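Local coordinates for cytoplasmic export protein 1 (PDB 3VWA) that takes part in nuclear tRNA export, binds tRNA and may collect it from export receptors at the nuclear pore for delivery to the translation machinery, at residues R380-P383 against H384-Q387; D344-T347 against Q348-K351; V210-N213 against M214-G218; I222-F225 against R226-E230. All blocks are in the same frame, centred on the assembly; numbering follows the deposited sequence.

Interaction 1: residues R380-P383 against H384-Q387; sequences RIYP and HFIQ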
ATOM      1  N   ARG A 380      -3.363  22.354   2.097  1.00 39.53           N
ATOM      2  CA  ARG A 380      -3.257  21.908   3.475  1.00 38.73           C
ATOM      3  C   ARG A 380      -1.823  21.575   3.929  1.00 36.27           C
ATOM      4  O   ARG A 380      -1.567  21.541   5.119  1.00 34.71           O
ATOM      5  CB  ARG A 380      -4.153  20.674   3.689  1.00 39.10           C
ATOM      6  CG  ARG A 380      -5.483  20.700   2.944  1.00 37.03           C
ATOM      7  CD  ARG A 380      -6.293  19.409   3.157  1.00 41.43           C
ATOM      8  NE  ARG A 380      -6.650  19.212   4.579  1.00 40.58           N
ATOM      9  CZ  ARG A 380      -7.019  18.061   5.152  1.00 42.20           C
ATOM     10  NH1 ARG A 380      -7.132  16.924   4.444  1.00 38.84           N
ATOM     11  NH2 ARG A 380      -7.265  18.051   6.463  1.00 37.08           N
ATOM     12  N   ILE A 381      -0.901  21.324   2.995  1.00 34.38           N
ATOM     13  CA  ILE A 381       0.422  20.818   3.354  1.00 32.59           C
ATOM     14  C   ILE A 381       1.500  21.884   3.283  1.00 33.69           C
ATOM     15  O   ILE A 381       2.268  22.033   4.229  1.00 32.06           O
ATOM     16  CB  ILE A 381       0.829  19.590   2.520  1.00 33.14           C
ATOM     17  CG1 ILE A 381      -0.243  18.490   2.640  1.00 30.34           C
ATOM     18  CG2 ILE A 381       2.253  19.109   2.879  1.00 33.41           C
ATOM     19  CD1 ILE A 381      -0.456  17.950   4.033  1.00 30.04           C
ATOM     20  N   TYR A 382       1.533  22.638   2.178  1.00 29.42           N
ATOM     21  CA  TYR A 382       2.589  23.597   1.936  1.00 28.42           C
ATOM     22  C   TYR A 382       2.744  24.635   3.038  1.00 30.86           C
ATOM     23  O   TYR A 382       3.855  24.892   3.472  1.00 30.43           O
ATOM     24  CB  TYR A 382       2.361  24.321   0.589  1.00 26.35           C
ATOM     25  CG  TYR A 382       3.430  25.326   0.253  1.00 27.29           C
ATOM     26  CD1 TYR A 382       4.682  24.879  -0.121  1.00 29.25           C
ATOM     27  CD2 TYR A 382       3.212  26.713   0.321  1.00 27.99           C
ATOM     28  CE1 TYR A 382       5.696  25.742  -0.431  1.00 26.72           C
ATOM     29  CE2 TYR A 382       4.244  27.601  -0.002  1.00 29.09           C
ATOM     30  CZ  TYR A 382       5.490  27.069  -0.394  1.00 29.78           C
ATOM     31  OH  TYR A 382       6.604  27.794  -0.756  1.00 30.75           O
ATOM     32  N   PRO A 383       1.636  25.258   3.486  1.00 32.72           N
ATOM     33  CA  PRO A 383       1.796  26.330   4.458  1.00 33.74           C
ATOM     34  C   PRO A 383       2.542  25.863   5.714  1.00 33.81           C
ATOM     35  O   PRO A 383       3.205  26.662   6.344  1.00 36.09           O
ATOM     36  CB  PRO A 383       0.338  26.713   4.791  1.00 36.62           C
ATOM     37  CG  PRO A 383      -0.403  26.349   3.537  1.00 37.14           C
ATOM     38  CD  PRO A 383       0.224  25.039   3.157  1.00 30.88           C
ATOM     39  N   HIS A 384       2.452  24.594   6.078  1.00 33.04           N
ATOM     40  CA  HIS A 384       3.230  24.105   7.250  1.00 33.95           C
ATOM     41  C   HIS A 384       4.569  23.659   6.794  1.00 29.05           C
ATOM     42  O   HIS A 384       5.610  23.881   7.446  1.00 27.81           O
ATOM     43  CB  HIS A 384       2.488  22.942   7.928  1.00 39.37           C
ATOM     44  CG  HIS A 384       1.082  23.294   8.342  1.00 44.20           C
ATOM     45  ND1 HIS A 384      -0.012  22.720   7.795  1.00 48.11           N
ATOM     46  CD2 HIS A 384       0.618  24.217   9.269  1.00 46.66           C
ATOM     47  CE1 HIS A 384      -1.112  23.240   8.355  1.00 49.64           C
ATOM     48  NE2 HIS A 384      -0.729  24.157   9.256  1.00 48.90           N
ATOM     49  N   PHE A 385       4.574  23.014   5.635  1.00 30.48           N
ATOM     50  CA  PHE A 385       5.813  22.572   5.064  1.00 29.75           C
ATOM     51  C   PHE A 385       6.860  23.696   5.052  1.00 34.12           C
ATOM     52  O   PHE A 385       8.016  23.529   5.477  1.00 32.26           O
ATOM     53  CB  PHE A 385       5.535  22.058   3.672  1.00 29.66           C
ATOM     54  CG  PHE A 385       6.750  22.012   2.798  1.00 28.71           C
ATOM     55  CD1 PHE A 385       7.633  20.921   2.850  1.00 28.48           C
ATOM     56  CD2 PHE A 385       7.022  23.076   1.923  1.00 28.73           C
ATOM     57  CE1 PHE A 385       8.757  20.876   2.030  1.00 24.73           C
ATOM     58  CE2 PHE A 385       8.127  23.018   1.095  1.00 26.17           C
ATOM     59  CZ  PHE A 385       8.992  21.931   1.170  1.00 26.46           C
ATOM     60  N   ILE A 386       6.428  24.855   4.578  1.00 31.95           N
ATOM     61  CA  ILE A 386       7.340  25.953   4.263  1.00 31.68           C
ATOM     62  C   ILE A 386       7.904  26.653   5.483  1.00 29.25           C
ATOM     63  O   ILE A 386       9.006  27.153   5.440  1.00 33.14           O
ATOM     64  CB  ILE A 386       6.662  26.984   3.269  1.00 26.27           C
ATOM     65  CG1 ILE A 386       7.719  27.819   2.549  1.00 26.99           C
ATOM     66  CG2 ILE A 386       5.536  27.786   3.918  1.00 26.41           C
ATOM     67  CD1 ILE A 386       8.633  26.938   1.718  1.00 26.85           C
ATOM     68  N   GLN A 387       7.149  26.677   6.570  1.00 34.05           N
ATOM     69  CA  GLN A 387       7.637  27.205   7.855  1.00 36.21           C
ATOM     70  C   GLN A 387       8.865  26.448   8.270  1.00 34.42           C
ATOM     71  O   GLN A 387       9.670  26.954   9.057  1.00 36.68           O
ATOM     72  CB  GLN A 387       6.568  27.091   8.965  1.00 41.41           C
ATOM     73  CG  GLN A 387       5.337  27.966   8.775  1.00 43.38           C
ATOM     74  CD  GLN A 387       5.645  29.263   8.031  1.00 49.55           C
ATOM     75  OE1 GLN A 387       5.835  30.313   8.625  1.00 50.48           O
ATOM     76  NE2 GLN A 387       5.691  29.185   6.710  1.00 55.84           N
TER
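Tyr382 offers one face of its ring to Ile386, a helical turn further along, while the CD1 side of the same ring meets Phe385. The isoleucine comes in over the face: Ile386 CB lies 4.1 Å from the centroid of the Tyr382 ring and 19° off its normal, a CH-pi contact displaced toward the rim. From there the isoleucine chain runs on to the phenol end, where Ile386 CD1 comes within 3.3 Å of Tyr382 OH. That hydroxyl is buried and has no polar partner in the model, and the nearest atom across the contact is this methyl carbon. With CG opposite the backbone N (chi1 -179°), the tyrosine ring leans forward along the helix, which is what brings it to both neighbours. Phe385 is turned differently. The two ring planes make 33° with centroids 5.8 Å apart, a slanted pair that is neither stack nor T-shape, and its closest approach is Tyr382 CD1 to Phe385 CD2 at 3.6 Å. On another side of the helix, His384 ND1 reaches back to Arg380 O in a weak 3.3 Å hydrogen bond, the acceptor lying near the imidazole plane. The backbone holds these groups in step: Phe385 N binds Ile381 O at 2.9 Å and Ile386 N binds Tyr382 O at 2.8 Å. Phe385 faces helix 394-407 and Tyr382 faces helix 413-427. Pro383, whose N cannot donate to the preceding turn, kinks helix 374-387 as prolines often do in the first helix of HEAT repeats, consistent with HEAT repeat 1 beginning within it, at Ile381.

Interaction 2: residues D344-T347 against Q348-K351; sequences DLIT and QSFK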
ATOM      1  N   ASP A 344      -6.083  13.215   5.778  1.00 32.70           N
ATOM      2  CA  ASP A 344      -6.198  13.947   7.052  1.00 31.36           C
ATOM      3  C   ASP A 344      -5.094  13.614   8.020  1.00 32.42           C
ATOM      4  O   ASP A 344      -4.641  14.480   8.763  1.00 33.88           O
ATOM      5  CB  ASP A 344      -7.576  13.726   7.714  1.00 37.77           C
ATOM      6  CG  ASP A 344      -8.721  14.267   6.877  1.00 39.70           C
ATOM      7  OD1 ASP A 344      -8.486  15.128   5.997  1.00 42.02           O
ATOM      8  OD2 ASP A 344      -9.869  13.830   7.076  1.00 43.51           O
ATOM      9  N   LEU A 345      -4.608  12.374   7.957  1.00 34.43           N
ATOM     10  CA  LEU A 345      -3.522  11.903   8.802  1.00 35.45           C
ATOM     11  C   LEU A 345      -2.256  12.683   8.507  1.00 34.80           C
ATOM     12  O   LEU A 345      -1.577  13.157   9.408  1.00 33.10           O
ATOM     13  CB  LEU A 345      -3.290  10.404   8.563  1.00 36.08           C
ATOM     14  CG  LEU A 345      -2.432   9.681   9.637  1.00 39.40           C
ATOM     15  CD1 LEU A 345      -2.914   8.252   9.804  1.00 44.63           C
ATOM     16  CD2 LEU A 345      -0.951   9.661   9.310  1.00 40.80           C
ATOM     17  N   ILE A 346      -1.982  12.852   7.222  1.00 35.07           N
ATOM     18  CA  ILE A 346      -0.751  13.465   6.766  1.00 31.36           C
ATOM     19  C   ILE A 346      -0.809  14.948   7.089  1.00 30.09           C
ATOM     20  O   ILE A 346       0.147  15.494   7.579  1.00 27.89           O
ATOM     21  CB  ILE A 346      -0.523  13.206   5.263  1.00 28.10           C
ATOM     22  CG1 ILE A 346      -0.173  11.728   5.045  1.00 30.42           C
ATOM     23  CG2 ILE A 346       0.511  14.159   4.670  1.00 27.35           C
ATOM     24  CD1 ILE A 346       1.157  11.295   5.605  1.00 28.29           C
ATOM     25  N   THR A 347      -1.966  15.560   6.882  1.00 32.01           N
ATOM     26  CA  THR A 347      -2.222  16.965   7.339  1.00 30.56           C
ATOM     27  C   THR A 347      -1.936  17.241   8.808  1.00 27.88           C
ATOM     28  O   THR A 347      -1.236  18.203   9.163  1.00 29.33           O
ATOM     29  CB  THR A 347      -3.667  17.370   7.038  1.00 29.37           C
ATOM     30  OG1 THR A 347      -3.832  17.343   5.628  1.00 28.63           O
ATOM     31  CG2 THR A 347      -3.968  18.808   7.535  1.00 31.21           C
ATOM     32  N   GLN A 348      -2.471  16.379   9.661  1.00 29.91           N
ATOM     33  CA  GLN A 348      -2.324  16.459  11.102  1.00 28.17           C
ATOM     34  C   GLN A 348      -0.862  16.315  11.474  1.00 28.78           C
ATOM     35  O   GLN A 348      -0.298  17.033  12.339  1.00 25.32           O
ATOM     36  CB  GLN A 348      -3.129  15.276  11.670  1.00 36.21           C
ATOM     37  CG  GLN A 348      -4.171  15.609  12.726  1.00 42.98           C
ATOM     38  CD  GLN A 348      -4.406  14.437  13.693  1.00 50.12           C
ATOM     39  OE1 GLN A 348      -4.338  13.259  13.316  1.00 45.40           O
ATOM     40  NE2 GLN A 348      -4.655  14.766  14.957  1.00 54.62           N
ATOM     41  N   SER A 349      -0.197  15.392  10.790  1.00 29.15           N
ATOM     42  CA  SER A 349       1.197  15.193  11.079  1.00 27.10           C
ATOM     43  C   SER A 349       2.083  16.373  10.664  1.00 28.29           C
ATOM     44  O   SER A 349       3.051  16.641  11.337  1.00 30.66           O
ATOM     45  CB  SER A 349       1.663  13.829  10.589  1.00 26.69           C
ATOM     46  OG  SER A 349       1.800  13.803   9.181  1.00 34.17           O
ATOM     47  N   PHE A 350       1.696  17.121   9.625  1.00 28.24           N
ATOM     48  CA  PHE A 350       2.380  18.382   9.236  1.00 29.47           C
ATOM     49  C   PHE A 350       2.185  19.528  10.230  1.00 31.42           C
ATOM     50  O   PHE A 350       3.088  20.351  10.428  1.00 29.86           O
ATOM     51  CB  PHE A 350       2.008  18.804   7.792  1.00 26.17           C
ATOM     52  CG  PHE A 350       2.971  18.260   6.733  1.00 29.73           C
ATOM     53  CD1 PHE A 350       4.154  18.945   6.431  1.00 29.89           C
ATOM     54  CD2 PHE A 350       2.740  17.031   6.104  1.00 26.61           C
ATOM     55  CE1 PHE A 350       5.087  18.454   5.510  1.00 29.37           C
ATOM     56  CE2 PHE A 350       3.661  16.542   5.161  1.00 30.17           C
ATOM     57  CZ  PHE A 350       4.828  17.255   4.846  1.00 27.12           C
ATOM     58  N   LYS A 351       1.028  19.550  10.884  1.00 36.33           N
ATOM     59  CA  LYS A 351       0.748  20.511  11.944  1.00 37.03           C
ATOM     60  C   LYS A 351       1.480  20.141  13.238  1.00 40.25           C
ATOM     61  O   LYS A 351       1.598  20.972  14.122  1.00 40.67           O
ATOM     62  CB  LYS A 351      -0.747  20.554  12.283  1.00 39.94           C
ATOM     63  CG  LYS A 351      -1.725  21.010  11.213  1.00 46.08           C
ATOM     64  CD  LYS A 351      -3.108  21.076  11.850  1.00 50.11           C
ATOM     65  CE  LYS A 351      -4.090  21.914  11.051  1.00 56.04           C
ATOM     66  NZ  LYS A 351      -4.698  21.154   9.915  1.00 54.64           N
TER
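Ser349 turns its hydroxyl back onto the helix that carries it, donating from OG to Ile346 O at 2.9 Å. The torsion that allows this sets OG between the backbone N and the carbonyl carbon (chi1 74°). The same oxygen also takes the backbone N-H of Phe350, Phe350 N to Ile346 O being 3.0 Å, so two donors grip one acceptor. They arrive differently: the amide comes from ahead of the carbonyl, whereas the hydroxyl approaches well to one side, at a C=O...OG angle of 115°. Phe350 CD2 is a third neighbour, lying 3.4 Å from Ile346 O, which sits at the ring's edge in its plane. Ile346 and Phe350 point the same way, with Ile346 CG2 3.9 Å from Phe350 CD2. Regular bonds fill the rest of the turn, among them Gln348 N to Asp344 O at 3.0 Å and Lys351 N to Thr347 O at 3.1 Å. Thr347 OG1 is satisfied by Asn343 O, one turn earlier, leaving its methyl to lie beside the bent end of Lys351, where Thr347 CG2 is 3.4 Å from NZ. Asp344 finds its partner in Arg380, and Phe350 O accepts from Arg358. Replacing Ser349 by an alanine is likely to cost Ile346 O its side-chain donor and open a small gap facing Met300, Leu325 and Leu361. The serine and the threonine both spend their hydroxyls on backbone carbonyls of their own helix: Ser349 can thereby sit among apolar neighbours without demanding a polar partner from them, while Thr347 lies beside Arg380 and Ile381.

Interaction 3: residues V210-N213 against M214-G218; sequences VNVN and MISDG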
ATOM      1  N   VAL A 210       4.709 -35.754   9.388  1.00 44.01           N
ATOM      2  CA  VAL A 210       3.998 -36.972   9.723  1.00 44.83           C
ATOM      3  C   VAL A 210       2.544 -36.627   9.912  1.00 44.80           C
ATOM      4  O   VAL A 210       1.654 -37.365   9.452  1.00 48.42           O
ATOM      5  CB  VAL A 210       4.558 -37.661  10.974  1.00 43.57           C
ATOM      6  CG1 VAL A 210       3.537 -38.645  11.527  1.00 46.67           C
ATOM      7  CG2 VAL A 210       5.882 -38.353  10.644  1.00 46.56           C
ATOM      8  N   ASN A 211       2.303 -35.527  10.609  1.00 43.10           N
ATOM      9  CA  ASN A 211       0.942 -35.092  10.852  1.00 41.64           C
ATOM     10  C   ASN A 211       0.154 -34.961   9.547  1.00 41.48           C
ATOM     11  O   ASN A 211      -0.940 -35.512   9.423  1.00 45.57           O
ATOM     12  CB  ASN A 211       0.933 -33.815  11.693  1.00 44.60           C
ATOM     13  CG  ASN A 211       1.418 -34.070  13.119  1.00 48.39           C
ATOM     14  OD1 ASN A 211       1.035 -35.059  13.729  1.00 51.75           O
ATOM     15  ND2 ASN A 211       2.266 -33.187  13.650  1.00 48.38           N
ATOM     16  N   VAL A 212       0.734 -34.294   8.554  1.00 39.21           N
ATOM     17  CA  VAL A 212       0.069 -34.108   7.263  1.00 40.82           C
ATOM     18  C   VAL A 212      -0.219 -35.438   6.559  1.00 46.27           C
ATOM     19  O   VAL A 212      -1.264 -35.589   5.885  1.00 41.31           O
ATOM     20  CB  VAL A 212       0.890 -33.159   6.362  1.00 41.21           C
ATOM     21  CG1 VAL A 212       0.442 -33.215   4.906  1.00 38.50           C
ATOM     22  CG2 VAL A 212       0.809 -31.729   6.892  1.00 38.69           C
ATOM     23  N   ASN A 213       0.706 -36.399   6.707  1.00 45.97           N
ATOM     24  CA  ASN A 213       0.533 -37.719   6.112  1.00 44.34           C
ATOM     25  C   ASN A 213      -0.622 -38.453   6.722  1.00 42.17           C
ATOM     26  O   ASN A 213      -1.380 -39.113   6.032  1.00 43.89           O
ATOM     27  CB  ASN A 213       1.777 -38.563   6.281  1.00 43.67           C
ATOM     28  CG  ASN A 213       2.777 -38.275   5.233  1.00 42.71           C
ATOM     29  OD1 ASN A 213       2.445 -37.718   4.193  1.00 45.20           O
ATOM     30  ND2 ASN A 213       4.020 -38.644   5.486  1.00 48.36           N
HETATM   31  N   MSE A 214      -0.744 -38.320   8.029  1.00 46.44           N
HETATM   32  CA  MSE A 214      -1.825 -38.924   8.772  1.00 44.41           C
HETATM   33  C   MSE A 214      -3.163 -38.462   8.235  1.00 48.42           C
HETATM   34  O   MSE A 214      -4.009 -39.294   7.894  1.00 47.21           O
HETATM   35  CB  MSE A 214      -1.618 -38.531  10.218  1.00 42.10           C
HETATM   36  CG  MSE A 214      -0.386 -39.238  10.793  1.00 52.92           C
HETATM   37 SE   MSE A 214      -0.515 -39.072  12.758  1.00 62.21          SE
HETATM   38  CE  MSE A 214       0.692 -40.536  13.358  1.00 57.31           C
ATOM     39  N   ILE A 215      -3.366 -37.148   8.129  1.00 46.42           N
ATOM     40  CA  ILE A 215      -4.655 -36.645   7.649  1.00 47.05           C
ATOM     41  C   ILE A 215      -4.820 -36.986   6.171  1.00 40.33           C
ATOM     42  O   ILE A 215      -5.932 -37.191   5.699  1.00 39.52           O
ATOM     43  CB  ILE A 215      -4.873 -35.117   7.864  1.00 48.19           C
ATOM     44  CG1 ILE A 215      -3.817 -34.257   7.160  1.00 46.87           C
ATOM     45  CG2 ILE A 215      -4.921 -34.763   9.324  1.00 47.81           C
ATOM     46  CD1 ILE A 215      -4.149 -32.774   7.188  1.00 43.79           C
ATOM     47  N   SER A 216      -3.709 -37.073   5.456  1.00 40.18           N
ATOM     48  CA  SER A 216      -3.730 -37.373   4.020  1.00 42.88           C
ATOM     49  C   SER A 216      -4.285 -38.756   3.749  1.00 45.22           C
ATOM     50  O   SER A 216      -4.882 -38.985   2.708  1.00 43.21           O
ATOM     51  CB  SER A 216      -2.348 -37.241   3.395  1.00 42.72           C
ATOM     52  OG  SER A 216      -2.189 -35.957   2.850  1.00 40.52           O
ATOM     53  N   ASP A 217      -4.098 -39.651   4.714  1.00 48.68           N
ATOM     54  CA  ASP A 217      -4.609 -41.015   4.649  1.00 52.87           C
ATOM     55  C   ASP A 217      -5.803 -41.202   5.554  1.00 56.18           C
ATOM     56  O   ASP A 217      -6.216 -42.336   5.774  1.00 62.47           O
ATOM     57  CB  ASP A 217      -3.510 -41.996   5.060  1.00 54.52           C
ATOM     58  CG  ASP A 217      -2.350 -41.950   4.125  1.00 50.53           C
ATOM     59  OD1 ASP A 217      -1.197 -42.052   4.580  1.00 50.44           O
ATOM     60  OD2 ASP A 217      -2.612 -41.756   2.932  1.00 51.76           O
ATOM     61  N   GLY A 218      -6.322 -40.105   6.107  1.00 50.75           N
ATOM     62  CA  GLY A 218      -7.564 -40.137   6.876  1.00 54.22           C
ATOM     63  C   GLY A 218      -7.466 -40.917   8.175  1.00 58.89           C
ATOM     64  O   GLY A 218      -8.469 -41.400   8.704  1.00 59.29           O
TER
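A Schellman motif closes helix 209-216, and the last turn before it pairs Val210 with Met214 and Val212 with Ser216. In the motif Gly218, at a positive phi of 67°, is the C-prime residue: its N makes a weak bond to Ile215 O, and the following N-H reaches Met214 O. Along the turn Val210 O receives Met214 N at 2.9 Å. The side chains of the pair cross at a slant, the selenomethionine stretching out until its terminal Met214 CE lies 3.9 Å from Val210 CG1, while its selenium packs against Arg228. At Val212 the carbonyl draws two donors from one residue: Ser216 N binds Val212 O at 2.9 Å, and Ser216 OG adds a weak bond to Val212 O at 3.2 Å. Ile215 brings a methylene to the same oxygen. Its CG1 stands between the backbone N and the carbonyl carbon (chi1 60°), which places Ile215 CG1 only 3.1 Å from Val212 O. The other branch of Ile215 is directed at Phe225 in helix 222-231. Asp217 is the first residue to leave helical geometry, yet its N still binds Asn213 O, at 3.1 Å. Its carboxylate bends back, Asp217 OD1 coming 3.3 Å from Asn213 O, where both atoms are acceptors and cannot bond. A negative group beside the carbonyl end of a helix would probably be unfavourable, but this residue is exposed, and solvent is likely to ease the cost. The chemistry is that of a helix end: carbonyls near the terminus are met by a serine hydroxyl and by N-H groups of the turn.

Interaction 4: residues I222-F225 against R226-E230; sequences IENF and RKRLE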
ATOM      1  N   ILE A 222      -9.436 -33.760  11.956  1.00 45.53           N
ATOM      2  CA  ILE A 222      -8.920 -32.430  11.752  1.00 41.15           C
ATOM      3  C   ILE A 222      -8.577 -31.827  13.093  1.00 42.32           C
ATOM      4  O   ILE A 222      -7.466 -31.312  13.267  1.00 40.45           O
ATOM      5  CB  ILE A 222      -9.916 -31.518  10.991  1.00 38.95           C
ATOM      6  CG1 ILE A 222     -10.020 -31.949   9.539  1.00 39.40           C
ATOM      7  CG2 ILE A 222      -9.493 -30.064  11.038  1.00 30.45           C
ATOM      8  CD1 ILE A 222     -11.339 -31.515   8.901  1.00 37.22           C
ATOM      9  N   GLU A 223      -9.510 -31.904  14.042  1.00 50.06           N
ATOM     10  CA  GLU A 223      -9.272 -31.322  15.378  1.00 53.12           C
ATOM     11  C   GLU A 223      -8.040 -31.957  16.031  1.00 46.88           C
ATOM     12  O   GLU A 223      -7.306 -31.288  16.750  1.00 47.63           O
ATOM     13  CB  GLU A 223     -10.492 -31.441  16.285  1.00 51.40           C
ATOM     14  CG  GLU A 223     -10.508 -32.736  17.069  1.00 65.16           C
ATOM     15  CD  GLU A 223     -11.585 -32.797  18.135  1.00 69.90           C
ATOM     16  OE1 GLU A 223     -11.782 -31.789  18.869  1.00 64.66           O
ATOM     17  OE2 GLU A 223     -12.213 -33.876  18.239  1.00 69.47           O
ATOM     18  N   ASN A 224      -7.807 -33.237  15.750  1.00 44.36           N
ATOM     19  CA  ASN A 224      -6.661 -33.938  16.319  1.00 40.17           C
ATOM     20  C   ASN A 224      -5.412 -33.408  15.655  1.00 41.07           C
ATOM     21  O   ASN A 224      -4.438 -33.105  16.331  1.00 44.88           O
ATOM     22  CB  ASN A 224      -6.788 -35.445  16.102  1.00 42.59           C
ATOM     23  CG  ASN A 224      -5.818 -36.247  16.962  1.00 52.63           C
ATOM     24  OD1 ASN A 224      -4.921 -36.927  16.446  1.00 51.49           O
ATOM     25  ND2 ASN A 224      -6.002 -36.176  18.292  1.00 55.75           N
ATOM     26  N   PHE A 225      -5.468 -33.257  14.321  1.00 42.06           N
ATOM     27  CA  PHE A 225      -4.354 -32.720  13.527  1.00 40.86           C
ATOM     28  C   PHE A 225      -3.997 -31.326  14.006  1.00 42.49           C
ATOM     29  O   PHE A 225      -2.827 -30.975  14.109  1.00 44.30           O
ATOM     30  CB  PHE A 225      -4.735 -32.728  12.050  1.00 39.18           C
ATOM     31  CG  PHE A 225      -3.748 -32.056  11.144  1.00 40.74           C
ATOM     32  CD1 PHE A 225      -2.653 -32.753  10.637  1.00 40.46           C
ATOM     33  CD2 PHE A 225      -3.947 -30.719  10.738  1.00 39.70           C
ATOM     34  CE1 PHE A 225      -1.744 -32.144   9.776  1.00 35.99           C
ATOM     35  CE2 PHE A 225      -3.037 -30.103   9.882  1.00 39.12           C
ATOM     36  CZ  PHE A 225      -1.938 -30.817   9.394  1.00 38.88           C
ATOM     37  N   ARG A 226      -5.017 -30.568  14.371  1.00 41.45           N
ATOM     38  CA  ARG A 226      -4.839 -29.206  14.840  1.00 43.36           C
ATOM     39  C   ARG A 226      -4.028 -29.113  16.177  1.00 41.64           C
ATOM     40  O   ARG A 226      -3.107 -28.320  16.305  1.00 39.85           O
ATOM     41  CB  ARG A 226      -6.226 -28.610  14.997  1.00 41.27           C
ATOM     42  CG  ARG A 226      -6.244 -27.121  15.160  1.00 46.91           C
ATOM     43  CD  ARG A 226      -7.644 -26.604  14.982  1.00 44.53           C
ATOM     44  NE  ARG A 226      -7.638 -25.197  15.344  1.00 50.52           N
ATOM     45  CZ  ARG A 226      -8.699 -24.549  15.795  1.00 47.75           C
ATOM     46  NH1 ARG A 226      -8.598 -23.254  16.108  1.00 43.07           N
ATOM     47  NH2 ARG A 226      -9.855 -25.209  15.927  1.00 41.75           N
ATOM     48  N   LYS A 227      -4.395 -29.907  17.174  1.00 42.17           N
ATOM     49  CA  LYS A 227      -3.669 -29.940  18.447  1.00 44.81           C
ATOM     50  C   LYS A 227      -2.209 -30.375  18.293  1.00 43.73           C
ATOM     51  O   LYS A 227      -1.383 -29.975  19.089  1.00 47.02           O
ATOM     52  CB  LYS A 227      -4.366 -30.861  19.464  1.00 50.96           C
ATOM     53  CG  LYS A 227      -5.870 -30.687  19.492  1.00 53.22           C
ATOM     54  CD  LYS A 227      -6.489 -31.062  20.828  1.00 58.86           C
ATOM     55  CE  LYS A 227      -7.957 -30.617  20.866  1.00 62.68           C
ATOM     56  NZ  LYS A 227      -8.684 -31.143  22.057  1.00 66.13           N
ATOM     57  N   ARG A 228      -1.896 -31.187  17.280  1.00 39.60           N
ATOM     58  CA  ARG A 228      -0.524 -31.684  17.095  1.00 43.09           C
ATOM     59  C   ARG A 228       0.357 -30.575  16.554  1.00 39.47           C
ATOM     60  O   ARG A 228       1.454 -30.279  17.080  1.00 44.38           O
ATOM     61  CB  ARG A 228      -0.506 -32.907  16.164  1.00 42.81           C
ATOM     62  CG  ARG A 228      -1.112 -34.127  16.823  1.00 48.58           C
ATOM     63  CD  ARG A 228      -1.435 -35.226  15.828  1.00 51.13           C
ATOM     64  NE  ARG A 228      -1.788 -36.479  16.496  1.00 55.08           N
ATOM     65  CZ  ARG A 228      -1.050 -37.594  16.483  1.00 54.72           C
ATOM     66  NH1 ARG A 228       0.094 -37.645  15.816  1.00 55.81           N
ATOM     67  NH2 ARG A 228      -1.472 -38.677  17.122  1.00 53.63           N
ATOM     68  N   LEU A 229      -0.160 -29.939  15.513  1.00 35.06           N
ATOM     69  CA  LEU A 229       0.492 -28.845  14.839  1.00 32.77           C
ATOM     70  C   LEU A 229       0.687 -27.682  15.812  1.00 33.41           C
ATOM     71  O   LEU A 229       1.763 -27.079  15.872  1.00 32.91           O
ATOM     72  CB  LEU A 229      -0.396 -28.436  13.636  1.00 32.68           C
ATOM     73  CG  LEU A 229       0.163 -28.480  12.208  1.00 30.67           C
ATOM     74  CD1 LEU A 229       0.727 -29.836  11.813  1.00 28.62           C
ATOM     75  CD2 LEU A 229      -0.851 -27.997  11.156  1.00 29.54           C
ATOM     76  N   GLU A 230      -0.348 -27.383  16.593  1.00 33.42           N
ATOM     77  CA  GLU A 230      -0.265 -26.303  17.575  1.00 37.52           C
ATOM     78  C   GLU A 230       0.874 -26.521  18.556  1.00 40.62           C
ATOM     79  O   GLU A 230       1.420 -25.560  19.121  1.00 38.03           O
ATOM     80  CB  GLU A 230      -1.581 -26.116  18.314  1.00 35.76           C
ATOM     81  CG  GLU A 230      -2.607 -25.389  17.451  1.00 42.59           C
ATOM     82  CD  GLU A 230      -3.998 -25.316  18.055  1.00 43.39           C
ATOM     83  OE1 GLU A 230      -4.170 -25.521  19.269  1.00 47.64           O
ATOM     84  OE2 GLU A 230      -4.939 -25.047  17.291  1.00 49.24           O
TER
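Phe225 and Leu229, four residues apart, make the apolar core of this turn. The leucine fork meets the far end of the ring: Leu229 CD2 lies 3.3 Å from Phe225 CE2, and Leu229 CD1 is 3.7 Å from Phe225 CZ. The approach is slanted, and the backbone between them is held by Leu229 N to Phe225 O at 3.2 Å. A chi1 of 173° swings the Phe225 ring away from its own N and over toward that leucine. A quarter turn round, Asn224 OD1 accepts a weak bond from Arg228 NE at 3.2 Å, the amide and guanidinium planes standing 55° apart. This is an amphipathic helix, probably part of the N-terminal kinase-like domain, its Phe225 and Leu229 face turned to helices 106-122 and 186-198 and its Asn224 and Arg228 pair on another. On a different side, Arg226 NE makes a salt bridge to Glu230 OE2 at 3.3 Å, while Glu223 OE1 and Lys227 NZ, 4.5 Å apart, remain beyond salt-bridge range. Farther out, Leu117 packs on both Phe225 and Leu229, and Ile195 and Val212 also border the phenylalanine. Without the ring, as with an alanine here, Leu229 is likely to face a gap, and Val212 and Ile195 to lose an apolar neighbour. Arg228 has a second partner: its NH1 makes a weak hydrogen bond to Asn211 OD1 of helix 209-216.

The four contacts form two touching pairs, in what are probably separate domains. Interactions 1 and 2 sit on helices 374-387 and 342-351 of the helical-repeat region, centres 10 Å apart, joined by a salt bridge from Arg380 NH1 to Asp344 OD1 at 2.7 Å. Interactions 3 and 4 lie on consecutive helices, probably of the kinase-like domain, centres 11 Å apart, where Ile215 CG2 presses on Phe225 CD1 at 3.3 Å. Between the pairs nothing touches: interactions 2 and 4 are about 33 Å apart at their nearest atoms. In each pair a contact within one helix is passed to another, by salt bridge and packing or by packing and a weak hydrogen bond.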